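Local coordinates for uncharacterized protein (Bacteroides caccae, PDB 4R4K) that is of unknown function but adopts a cystatin-like fold as a divergent member of the DUF4348 family, in the NTF2 clan, at residues W58-S63 with E144-F149; I78-F83 with G96-E101; T36-L41 with G124-D129. One frame throughout, in Å; residues are numbered along the deposited sequence.

Contact 1. Residues W58-S63 with E144-F149; sequences WPLLDS and EENAAF. With PEU (2,5,8,11,14,17,20,23,26,29,32,35,38,41,44,47,50,53,56,59,62,65,68,71,74,77,80-heptacosaoxadooctacontan-82-ol), chain J; PEU (2,5,8,11,14,17,20,23,26,29,32,35,38,41,44,47,50,53,56,59,62,65,68,71,74,77,80-heptacosaoxadooctacontan-82-ol), chain H.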
loop_
_atom_site.group_PDB
_atom_site.type_symbol
_atom_site.label_atom_id
_atom_site.label_comp_id
_atom_site.label_asym_id
_atom_site.label_seq_id
_atom_site.Cartn_x
_atom_site.Cartn_y
_atom_site.Cartn_z
ATOM N N TRP A 58 7.603 0.377 -5.162
ATOM C CA TRP A 58 6.357 0.946 -4.647
ATOM C C TRP A 58 5.276 1.183 -5.705
ATOM O O TRP A 58 5.497 1.938 -6.633
ATOM C CB TRP A 58 6.633 2.290 -3.956
ATOM C CG TRP A 58 5.404 2.944 -3.417
ATOM C CD1 TRP A 58 4.761 4.048 -3.920
ATOM C CD2 TRP A 58 4.648 2.509 -2.282
ATOM N NE1 TRP A 58 3.639 4.326 -3.161
ATOM C CE2 TRP A 58 3.544 3.394 -2.154
ATOM C CE3 TRP A 58 4.779 1.441 -1.381
ATOM C CZ2 TRP A 58 2.600 3.254 -1.148
ATOM C CZ3 TRP A 58 3.841 1.316 -0.378
ATOM C CH2 TRP A 58 2.771 2.217 -0.269
ATOM N N PRO A 59 4.098 0.553 -5.541
ATOM C CA PRO A 59 2.947 0.934 -6.374
ATOM C C PRO A 59 2.234 2.163 -5.820
ATOM O O PRO A 59 1.715 2.117 -4.705
ATOM C CB PRO A 59 2.014 -0.296 -6.290
ATOM C CG PRO A 59 2.796 -1.347 -5.540
ATOM C CD PRO A 59 3.768 -0.594 -4.698
ATOM N N LEU A 60 2.138 3.214 -6.626
ATOM C CA LEU A 60 1.461 4.421 -6.221
ATOM C C LEU A 60 -0.024 4.170 -5.958
ATOM O O LEU A 60 -0.698 3.520 -6.765
ATOM C CB LEU A 60 1.681 5.516 -7.269
ATOM C CG LEU A 60 3.130 6.024 -7.382
ATOM C CD1 LEU A 60 3.354 6.737 -8.704
ATOM C CD2 LEU A 60 3.495 6.949 -6.233
ATOM N N LEU A 61 -0.495 4.716 -4.838
ATOM C CA LEU A 61 -1.869 4.538 -4.357
ATOM C C LEU A 61 -2.729 5.753 -4.677
ATOM O O LEU A 61 -2.333 6.883 -4.408
ATOM C CB LEU A 61 -1.866 4.341 -2.853
ATOM C CG LEU A 61 -1.176 3.054 -2.420
ATOM C CD1 LEU A 61 -1.077 3.035 -0.912
ATOM C CD2 LEU A 61 -1.882 1.810 -2.948
ATOM N N ASP A 62 -3.881 5.518 -5.304
ATOM C CA ASP A 62 -4.771 6.608 -5.677
ATOM C C ASP A 62 -5.946 6.768 -4.735
ATOM O O ASP A 62 -6.125 5.963 -3.826
ATOM C CB ASP A 62 -5.199 6.476 -7.145
ATOM C CG ASP A 62 -6.136 5.322 -7.417
ATOM O OD1 ASP A 62 -6.739 4.742 -6.486
ATOM O OD2 ASP A 62 -6.305 5.003 -8.618
ATOM N N SER A 63 -6.733 7.816 -4.946
ATOM C CA SER A 63 -7.813 8.160 -4.005
ATOM C C SER A 63 -8.900 7.099 -3.981
ATOM O O SER A 63 -9.470 6.825 -2.934
ATOM C CB SER A 63 -8.421 9.518 -4.332
ATOM O OG SER A 63 -8.959 9.529 -5.625
ATOM N N GLU A 144 5.061 0.686 -14.933
ATOM C CA GLU A 144 4.145 1.085 -16.002
ATOM C C GLU A 144 2.819 1.621 -15.437
ATOM O O GLU A 144 2.297 2.640 -15.893
ATOM C CB GLU A 144 3.937 -0.085 -16.961
ATOM C CG GLU A 144 5.201 -0.376 -17.766
ATOM C CD GLU A 144 5.282 -1.790 -18.323
ATOM O OE1 GLU A 144 4.302 -2.561 -18.232
ATOM O OE2 GLU A 144 6.340 -2.120 -18.902
ATOM N N GLU A 145 2.286 0.969 -14.414
ATOM C CA GLU A 145 1.118 1.526 -13.699
ATOM C C GLU A 145 1.411 2.899 -13.104
ATOM O O GLU A 145 0.568 3.795 -13.111
ATOM C CB GLU A 145 0.649 0.560 -12.598
ATOM C CG GLU A 145 0.204 -0.803 -13.111
ATOM C CD GLU A 145 -1.158 -0.807 -13.777
ATOM O OE1 GLU A 145 -1.960 0.136 -13.564
ATOM O OE2 GLU A 145 -1.429 -1.773 -14.529
ATOM N N ASN A 146 2.612 3.055 -12.567
ATOM C CA ASN A 146 3.019 4.307 -11.981
ATOM C C ASN A 146 3.168 5.404 -13.029
ATOM O O ASN A 146 2.829 6.536 -12.776
ATOM C CB ASN A 146 4.301 4.117 -11.192
ATOM C CG ASN A 146 4.098 3.367 -9.888
ATOM O OD1 ASN A 146 2.979 3.197 -9.392
ATOM N ND2 ASN A 146 5.209 2.921 -9.290
ATOM N N ALA A 147 3.614 5.053 -14.237
ATOM C CA ALA A 147 3.623 6.002 -15.357
ATOM C C ALA A 147 2.208 6.496 -15.701
ATOM O O ALA A 147 2.000 7.693 -15.937
ATOM C CB ALA A 147 4.311 5.380 -16.571
ATOM N N ALA A 148 1.242 5.590 -15.714
ATOM C CA ALA A 148 -0.148 5.967 -15.896
ATOM C C ALA A 148 -0.628 6.906 -14.770
ATOM O O ALA A 148 -1.238 7.934 -14.999
ATOM C CB ALA A 148 -1.036 4.746 -15.984
ATOM N N PHE A 149 -0.334 6.541 -13.532
ATOM C CA PHE A 149 -0.696 7.376 -12.373
ATOM C C PHE A 149 -0.166 8.789 -12.530
ATOM O O PHE A 149 -0.851 9.774 -12.245
ATOM C CB PHE A 149 -0.110 6.731 -11.110
ATOM C CG PHE A 149 -0.498 7.407 -9.801
ATOM C CD1 PHE A 149 0.176 8.512 -9.352
ATOM C CD2 PHE A 149 -1.441 6.812 -8.967
ATOM C CE1 PHE A 149 -0.135 9.097 -8.117
ATOM C CE2 PHE A 149 -1.750 7.384 -7.755
ATOM C CZ PHE A 149 -1.103 8.523 -7.328
HETATM O OCV PEU J . -6.718 4.136 -17.083
HETATM C CCW PEU J . -5.673 3.969 -16.138
HETATM C CCX PEU J . -5.789 4.989 -15.021
HETATM O OCY PEU J . -5.077 4.460 -13.902
HETATM C CCZ PEU J . -3.824 5.085 -13.611
HETATM C CDA PEU J . -3.834 5.401 -12.126
HETATM O ODB PEU J . -4.664 6.535 -11.912
HETATM C CDC PEU J . -5.257 6.636 -10.612
HETATM C CDD PEU J . -6.682 7.191 -10.694
HETATM O ODE PEU J . -6.816 8.381 -9.899
HETATM O OCP PEU H . -2.834 -8.207 -10.003
HETATM C CCQ PEU H . -1.847 -7.240 -9.653
HETATM C CCR PEU H . -2.028 -6.821 -8.199
HETATM O OCS PEU H . -3.346 -6.308 -7.997
HETATM C CCT PEU H . -4.068 -6.963 -6.940
HETATM C CCU PEU H . -3.555 -6.526 -5.571
HETATM O OCV PEU H . -3.585 -5.102 -5.513
HETATM C CCW PEU H . -3.438 -4.568 -4.202
HETATM C CCX PEU H . -2.931 -3.141 -4.323
HETATM O OCY PEU H . -3.801 -2.332 -5.124
HETATM C CCZ PEU H . -3.407 -0.951 -5.225
HETATM C CDA PEU H . -2.166 -0.748 -6.099
HETATM O ODB PEU H . -2.375 0.270 -7.079
HETATM C CDC PEU H . -2.002 -0.096 -8.412
HETATM C CDD PEU H . -3.051 -1.058 -8.976
HETATM O ODE PEU H . -3.000 -1.087 -10.406
HETATM O O HOH W 1 0.101 2.834 -9.367
#
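This is a buried loop-to-helix contact: Asn146 and Phe149, one turn apart on the helix 135-152, take hold of Trp58, Leu60 and Asp62 in the irregular loop between strands 48-51 and 69-72. The carboxamide of Asn146 makes two bonds to the loop backbone. ND2 donates to Trp58 O at 2.8 Å, with the oxygen close to the amide plane, and OD1 accepts from Leu60 N at 2.9 Å, in a nearly straight bond whose donor is tilted from the carbonyl plane. Together they fix the rotation of the amide. Water 1 also donates to Asn146 OD1 and to Leu60 O, so the buried oxygen has two donors. Leu60 then bridges to Phe149: its CB sits over the centre of the ring, 3.7 Å from the centroid, while Leu60 CD1 reaches Phe149 CD1 at 3.7 Å. Phe149 CG lies anti to the backbone N (chi1 -175°), which sets the ring over Leu60 with Phe149 CE2 reaching Asp62 CB at 3.6 Å. From helix 23-28, Gln26 OE1 accepts from both Trp58 NE1 and Leu61 N. Asn146 thus bridges the Trp58 C=O and the Leu60 N-H much as the edge of a neighbouring strand would, holding helix 135-152 of the cystatin-like fold to the loop where both line two polyethylene glycol sites.

Contact 2. Residues I78-F83 with G96-E101; sequences IYVSKF and GYEESE. With PEU (2,5,8,11,14,17,20,23,26,29,32,35,38,41,44,47,50,53,56,59,62,65,68,71,74,77,80-heptacosaoxadooctacontan-82-ol), chain I.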
loop_
_atom_site.group_PDB
_atom_site.type_symbol
_atom_site.label_atom_id
_atom_site.label_comp_id
_atom_site.label_asym_id
_atom_site.label_seq_id
_atom_site.Cartn_x
_atom_site.Cartn_y
_atom_site.Cartn_z
ATOM N N ILE A 78 -17.535 -9.992 -2.657
ATOM C CA ILE A 78 -17.705 -8.762 -1.891
ATOM C C ILE A 78 -16.327 -8.276 -1.501
ATOM O O ILE A 78 -15.599 -8.963 -0.775
ATOM C CB ILE A 78 -18.564 -8.984 -0.633
ATOM C CG1 ILE A 78 -19.943 -9.520 -1.030
ATOM C CG2 ILE A 78 -18.682 -7.702 0.166
ATOM C CD1 ILE A 78 -20.854 -9.849 0.127
ATOM N N TYR A 79 -15.959 -7.112 -2.006
ATOM C CA TYR A 79 -14.638 -6.530 -1.758
ATOM C C TYR A 79 -14.811 -5.416 -0.700
ATOM O O TYR A 79 -15.715 -4.576 -0.794
ATOM C CB TYR A 79 -14.072 -5.990 -3.049
ATOM C CG TYR A 79 -12.588 -5.670 -2.974
ATOM C CD1 TYR A 79 -11.636 -6.671 -3.167
ATOM C CD2 TYR A 79 -12.130 -4.388 -2.685
ATOM C CE1 TYR A 79 -10.269 -6.415 -3.067
ATOM C CE2 TYR A 79 -10.762 -4.123 -2.611
ATOM C CZ TYR A 79 -9.843 -5.137 -2.807
ATOM O OH TYR A 79 -8.487 -4.889 -2.747
ATOM N N VAL A 80 -14.007 -5.451 0.355
ATOM C CA VAL A 80 -14.178 -4.540 1.469
ATOM C C VAL A 80 -12.851 -3.839 1.725
ATOM O O VAL A 80 -11.818 -4.498 1.775
ATOM C CB VAL A 80 -14.602 -5.309 2.757
ATOM C CG1 VAL A 80 -14.681 -4.387 3.967
ATOM C CG2 VAL A 80 -15.934 -6.024 2.546
ATOM N N SER A 81 -12.917 -2.529 1.886
ATOM C CA SER A 81 -11.770 -1.706 2.240
ATOM C C SER A 81 -12.157 -0.862 3.433
ATOM O O SER A 81 -13.265 -0.305 3.514
ATOM C CB SER A 81 -11.317 -0.835 1.076
ATOM O OG SER A 81 -12.419 -0.030 0.615
ATOM N N LYS A 82 -11.274 -0.818 4.420
ATOM C CA LYS A 82 -11.580 -0.150 5.676
ATOM C C LYS A 82 -10.321 0.148 6.463
ATOM O O LYS A 82 -9.300 -0.534 6.305
ATOM C CB LYS A 82 -12.532 -0.996 6.516
ATOM C CG LYS A 82 -11.954 -2.313 6.961
ATOM C CD LYS A 82 -13.060 -3.184 7.547
ATOM C CE LYS A 82 -12.579 -4.602 7.775
ATOM N NZ LYS A 82 -13.471 -5.338 8.706
ATOM N N PHE A 83 -10.400 1.178 7.303
ATOM C CA PHE A 83 -9.377 1.422 8.314
ATOM C C PHE A 83 -9.661 0.470 9.483
ATOM O O PHE A 83 -10.663 0.595 10.196
ATOM C CB PHE A 83 -9.331 2.886 8.742
ATOM C CG PHE A 83 -8.676 3.759 7.734
ATOM C CD1 PHE A 83 -7.295 3.875 7.705
ATOM C CD2 PHE A 83 -9.424 4.390 6.758
ATOM C CE1 PHE A 83 -6.675 4.651 6.740
ATOM C CE2 PHE A 83 -8.802 5.147 5.776
ATOM C CZ PHE A 83 -7.429 5.284 5.780
ATOM N N GLY A 96 -9.585 -6.168 0.652
ATOM C CA GLY A 96 -9.588 -7.506 0.098
ATOM C C GLY A 96 -10.997 -8.054 -0.042
ATOM O O GLY A 96 -11.967 -7.427 0.442
ATOM N N TYR A 97 -11.093 -9.213 -0.689
ATOM C CA TYR A 97 -12.377 -9.918 -0.796
ATOM C C TYR A 97 -12.755 -10.544 0.541
ATOM O O TYR A 97 -11.909 -11.107 1.236
ATOM C CB TYR A 97 -12.309 -11.004 -1.879
ATOM C CG TYR A 97 -12.415 -10.444 -3.264
ATOM C CD1 TYR A 97 -13.627 -9.982 -3.741
ATOM C CD2 TYR A 97 -11.286 -10.299 -4.062
ATOM C CE1 TYR A 97 -13.734 -9.422 -5.006
ATOM C CE2 TYR A 97 -11.380 -9.736 -5.321
ATOM C CZ TYR A 97 -12.601 -9.307 -5.791
ATOM O OH TYR A 97 -12.707 -8.718 -7.033
ATOM N N GLU A 98 -14.021 -10.426 0.921
ATOM C CA GLU A 98 -14.528 -11.122 2.105
ATOM C C GLU A 98 -14.277 -12.607 1.912
ATOM O O GLU A 98 -14.558 -13.155 0.848
ATOM C CB GLU A 98 -16.044 -10.986 2.279
ATOM C CG GLU A 98 -16.573 -9.771 3.001
ATOM C CD GLU A 98 -18.079 -9.877 3.229
ATOM O OE1 GLU A 98 -18.699 -10.882 2.814
ATOM O OE2 GLU A 98 -18.666 -8.968 3.819
ATOM N N GLU A 99 -13.738 -13.238 2.945
ATOM C CA GLU A 99 -13.485 -14.688 2.990
ATOM C C GLU A 99 -12.177 -15.091 2.280
ATOM O O GLU A 99 -11.844 -16.280 2.238
ATOM C CB GLU A 99 -14.685 -15.578 2.522
ATOM C CG GLU A 99 -16.141 -15.182 2.987
ATOM C CD GLU A 99 -17.149 -16.336 2.866
ATOM O OE1 GLU A 99 -16.828 -17.354 2.202
ATOM O OE2 GLU A 99 -18.274 -16.229 3.437
ATOM N N SER A 100 -11.426 -14.111 1.770
ATOM C CA SER A 100 -10.097 -14.328 1.200
ATOM C C SER A 100 -9.090 -13.592 2.081
ATOM O O SER A 100 -9.473 -12.741 2.888
ATOM C CB SER A 100 -9.984 -13.833 -0.268
ATOM O OG SER A 100 -10.766 -14.609 -1.157
ATOM N N GLU A 101 -7.808 -13.881 1.899
ATOM C CA GLU A 101 -6.759 -13.097 2.520
ATOM C C GLU A 101 -6.801 -11.686 1.916
ATOM O O GLU A 101 -7.163 -11.489 0.760
ATOM C CB GLU A 101 -5.384 -13.731 2.257
ATOM C CG GLU A 101 -4.240 -13.068 2.984
ATOM C CD GLU A 101 -4.408 -13.106 4.494
ATOM O OE1 GLU A 101 -3.996 -14.082 5.147
ATOM O OE2 GLU A 101 -4.982 -12.150 5.025
HETATM O OCY PEU I . -9.594 -5.633 -7.094
HETATM C CCZ PEU I . -10.973 -6.004 -7.175
HETATM C CDA PEU I . -11.889 -4.838 -6.801
HETATM O ODB PEU I . -11.175 -3.611 -6.932
HETATM C CDC PEU I . -11.869 -2.461 -6.450
HETATM C CDD PEU I . -10.898 -1.619 -5.621
HETATM O ODE PEU I . -10.765 -0.311 -6.182
HETATM O O HOH W 2 -16.171 -12.292 -1.493
#
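The beta hairpin of strands 78-87 and 90-97 is joined here near the open ends of its strands, where Ile78, Tyr79 and Val80 face Gly96, Tyr97 and Glu98. Val80 and Gly96 form a hydrogen-bonded antiparallel pair: Val80 N donates to Gly96 O at 2.8 Å and Gly96 N to Val80 O at 3.0 Å. Two residues away on each strand, Glu98 N gives Ile78 O a bond of 2.7 Å lying almost on the line of the carbonyl. Between them comes the non-hydrogen-bonded pair Tyr79 and Tyr97, whose rings make a T-shaped (edge-to-face) stack with planes at 79°. Tyr79 CD1 points at the centre of the Tyr97 face. With its CG anti to the backbone N (chi1 -166°), the Tyr79 ring also lies back over the neighbouring strand, and Tyr79 CE1 comes within 3.4 Å of Gly96 CA. The two strands are the second and third of the five-stranded antiparallel sheet of the cystatin-like fold, and from Tyr97 the chain leaves through a type II turn that ends at Ser100. On the Val80 side of the sheet, Glu98 CG packs 3.8 Å from Val80 CG2, and its carboxylate passes the Ile78 side chain to form a salt bridge with Arg70. On the tyrosine side, a polyethylene glycol carbon, CDA of chain I, covers the Tyr79 face opposite Gly96 N, while Tyr79 OH is hydrogen-bonded to Asp103.

Contact 3. Residues T36-L41 with G124-D129; sequences TPITLL and GWYGYD. With PEU (2,5,8,11,14,17,20,23,26,29,32,35,38,41,44,47,50,53,56,59,62,65,68,71,74,77,80-heptacosaoxadooctacontan-82-ol), chain H.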
loop_
_atom_site.group_PDB
_atom_site.type_symbol
_atom_site.label_atom_id
_atom_site.label_comp_id
_atom_site.label_asym_id
_atom_site.label_seq_id
_atom_site.Cartn_x
_atom_site.Cartn_y
_atom_site.Cartn_z
ATOM N N THR A 36 8.276 -4.316 6.581
ATOM C CA THR A 36 8.182 -5.728 6.210
ATOM C C THR A 36 8.691 -5.912 4.784
ATOM O O THR A 36 8.155 -5.330 3.840
ATOM C CB THR A 36 6.739 -6.239 6.329
ATOM O OG1 THR A 36 6.265 -6.000 7.655
ATOM C CG2 THR A 36 6.653 -7.745 6.015
ATOM N N PRO A 37 9.746 -6.729 4.607
ATOM C CA PRO A 37 10.224 -6.951 3.247
ATOM C C PRO A 37 9.296 -7.872 2.454
ATOM O O PRO A 37 8.388 -8.485 3.006
ATOM C CB PRO A 37 11.579 -7.633 3.458
ATOM C CG PRO A 37 11.429 -8.362 4.741
ATOM C CD PRO A 37 10.510 -7.520 5.594
ATOM N N ILE A 38 9.521 -7.946 1.154
ATOM C CA ILE A 38 8.797 -8.855 0.296
ATOM C C ILE A 38 9.382 -10.242 0.548
ATOM O O ILE A 38 10.581 -10.388 0.466
ATOM C CB ILE A 38 8.942 -8.423 -1.177
ATOM C CG1 ILE A 38 8.251 -7.052 -1.391
ATOM C CG2 ILE A 38 8.346 -9.453 -2.128
ATOM C CD1 ILE A 38 8.728 -6.294 -2.615
ATOM N N THR A 39 8.534 -11.229 0.844
ATOM C CA THR A 39 8.955 -12.617 1.089
ATOM C C THR A 39 8.321 -13.544 0.045
ATOM O O THR A 39 7.100 -13.650 -0.047
ATOM C CB THR A 39 8.532 -13.140 2.472
ATOM O OG1 THR A 39 9.081 -12.303 3.479
ATOM C CG2 THR A 39 9.040 -14.565 2.701
ATOM N N LEU A 40 9.176 -14.232 -0.701
ATOM C CA LEU A 40 8.756 -15.169 -1.762
ATOM C C LEU A 40 9.398 -16.576 -1.536
ATOM O O LEU A 40 10.432 -16.662 -0.876
ATOM C CB LEU A 40 9.189 -14.588 -3.107
ATOM C CG LEU A 40 8.763 -13.130 -3.399
ATOM C CD1 LEU A 40 9.415 -12.609 -4.670
ATOM C CD2 LEU A 40 7.261 -12.979 -3.516
ATOM N N LEU A 41 8.795 -17.659 -2.032
ATOM C CA LEU A 41 9.435 -19.002 -1.993
ATOM C C LEU A 41 10.345 -19.134 -3.194
ATOM O O LEU A 41 9.920 -18.846 -4.308
ATOM C CB LEU A 41 8.402 -20.141 -2.055
ATOM C CG LEU A 41 8.061 -21.019 -0.863
ATOM C CD1 LEU A 41 7.481 -22.336 -1.360
ATOM C CD2 LEU A 41 9.272 -21.270 0.015
ATOM N N GLY A 124 -0.754 -7.226 -2.677
ATOM C CA GLY A 124 -0.899 -8.420 -3.499
ATOM C C GLY A 124 -0.086 -8.390 -4.790
ATOM O O GLY A 124 0.050 -9.404 -5.429
ATOM N N TRP A 125 0.402 -7.221 -5.218
ATOM C CA TRP A 125 1.341 -7.171 -6.362
ATOM C C TRP A 125 2.540 -8.098 -6.121
ATOM O O TRP A 125 3.063 -8.685 -7.058
ATOM C CB TRP A 125 1.862 -5.756 -6.588
ATOM C CG TRP A 125 1.038 -4.866 -7.436
ATOM C CD1 TRP A 125 0.293 -3.805 -7.021
ATOM C CD2 TRP A 125 0.934 -4.896 -8.874
ATOM N NE1 TRP A 125 -0.283 -3.202 -8.104
ATOM C CE2 TRP A 125 0.095 -3.852 -9.248
ATOM C CE3 TRP A 125 1.468 -5.714 -9.873
ATOM C CZ2 TRP A 125 -0.230 -3.597 -10.590
ATOM C CZ3 TRP A 125 1.132 -5.476 -11.209
ATOM C CH2 TRP A 125 0.297 -4.427 -11.545
ATOM N N TYR A 126 2.969 -8.167 -4.864
ATOM C CA TYR A 126 4.058 -8.996 -4.440
ATOM C C TYR A 126 3.610 -10.061 -3.434
ATOM O O TYR A 126 4.267 -10.320 -2.425
ATOM C CB TYR A 126 5.164 -8.144 -3.853
ATOM C CG TYR A 126 5.596 -6.990 -4.736
ATOM C CD1 TYR A 126 6.111 -7.213 -5.988
ATOM C CD2 TYR A 126 5.476 -5.682 -4.309
ATOM C CE1 TYR A 126 6.498 -6.158 -6.784
ATOM C CE2 TYR A 126 5.854 -4.610 -5.098
ATOM C CZ TYR A 126 6.358 -4.849 -6.334
ATOM O OH TYR A 126 6.762 -3.804 -7.110
ATOM N N GLY A 127 2.507 -10.726 -3.748
ATOM C CA GLY A 127 1.953 -11.765 -2.890
ATOM C C GLY A 127 2.859 -12.961 -2.723
ATOM O O GLY A 127 3.809 -13.204 -3.497
ATOM N N TYR A 128 2.551 -13.753 -1.708
ATOM C CA TYR A 128 3.341 -14.932 -1.450
ATOM C C TYR A 128 3.134 -15.906 -2.611
ATOM O O TYR A 128 3.961 -16.752 -2.817
ATOM C CB TYR A 128 2.953 -15.606 -0.147
ATOM C CG TYR A 128 3.965 -16.646 0.268
ATOM C CD1 TYR A 128 5.144 -16.269 0.912
ATOM C CD2 TYR A 128 3.763 -17.985 0.001
ATOM C CE1 TYR A 128 6.081 -17.203 1.299
ATOM C CE2 TYR A 128 4.696 -18.927 0.379
ATOM C CZ TYR A 128 5.849 -18.529 1.028
ATOM O OH TYR A 128 6.779 -19.466 1.402
ATOM N N ASP A 129 2.033 -15.765 -3.380
ATOM C CA ASP A 129 1.795 -16.639 -4.555
ATOM C C ASP A 129 2.570 -16.256 -5.811
ATOM O O ASP A 129 2.420 -16.899 -6.851
ATOM C CB ASP A 129 0.337 -16.696 -5.016
ATOM C CG ASP A 129 -0.574 -17.410 -4.052
ATOM O OD1 ASP A 129 -0.072 -18.185 -3.203
ATOM O OD2 ASP A 129 -1.806 -17.209 -4.184
HETATM O OCP PEU H . -2.834 -8.207 -10.003
HETATM C CCQ PEU H . -1.847 -7.240 -9.653
HETATM C CCR PEU H . -2.028 -6.821 -8.199
HETATM O OCS PEU H . -3.346 -6.308 -7.997
HETATM C CCT PEU H . -4.068 -6.963 -6.940
HETATM C CCU PEU H . -3.555 -6.526 -5.571
HETATM O OCV PEU H . -3.585 -5.102 -5.513
HETATM C CCW PEU H . -3.438 -4.568 -4.202
HETATM C CCX PEU H . -2.931 -3.141 -4.323
HETATM O OCY PEU H . -3.801 -2.332 -5.124
HETATM C CCZ PEU H . -3.407 -0.951 -5.225
HETATM C CDA PEU H . -2.166 -0.748 -6.099
HETATM O ODB PEU H . -2.375 0.270 -7.079
HETATM C CDC PEU H . -2.002 -0.096 -8.412
HETATM C CDD PEU H . -3.051 -1.058 -8.976
HETATM O ODE PEU H . -3.000 -1.087 -10.406
HETATM O O HOH W 3 5.022 -11.567 -0.091
HETATM O O HOH W 4 6.593 -17.151 -3.827
#
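Ile38 CG1 (chi1 -65°) and Tyr126 CG (chi1 -51°) are each anti to their own carbonyl carbon, and with both residues pointing toward the other segment, Ile38 CD1 ends over one face of the tyrosine ring, 4.0 Å from its centroid and 24° off the normal, a CH-pi contact. The opposite face of the ring is covered by Trp125 CB. In this cystatin-like fold the contact ties the small antiparallel pair of strands 38-41 and 48-51 to the loop that leaves the last strand of the main sheet, 116-123, and heads for helix 135-152. Tyr126 thus stands between strand and helix, touching Leu135, Thr138 and Val142, and its hydroxyl is hydrogen-bonded to Lys57 O. Further along the strand, Leu40 CD2 reaches back to Gly127 O at 3.5 Å, and Tyr128 reaches across obliquely, its CD1 3.4 Å from Thr39 O; this tyrosine was modelled in two conformers, so its exact place is less certain. Trp125 faces the other way, toward the ligand: carbon CCR of polyethylene glycol chain H rides 3.6 Å above its indole plane. Pro59 CG lies over the other face, near Trp125 CD1, and Glu145 CG meets CZ2 obliquely from that side. Putting an alanine at Trp125 would probably leave the glycol chain without its flat support and open a gap between it and Pro59 and Glu145. The backbones of strand and loop are coupled through water: water 3 donates to Thr39 O and Tyr126 O, while water 4 accepts from Leu41 N at 2.9 Å and donates to Tyr128 O at 2.8 Å.

Along the chain the segments run 36-41, 58-63, 78-83, 96-101, 124-129, 144-149, so contacts 1 and 3 interlock while contact 2, a local hairpin, falls within the span of each. Centres lie 21 Å apart for contacts 1 and 2, and 18 Å for the other two pairs. Contacts 1 and 3 touch directly, Trp125 CZ2 meeting Glu145 CG at 3.8 Å, and both border polyethylene glycol chain H; contact 2 keeps about 8 Å from either at nearest atoms. The five-stranded sheet holds contact 2 and leads into contact 3, whereas helix 135-152 anchors contact 1 and backs Tyr126, so sheet, loop and helix meet where glycol chain H is bound in the crystal, its biological meaning unknown.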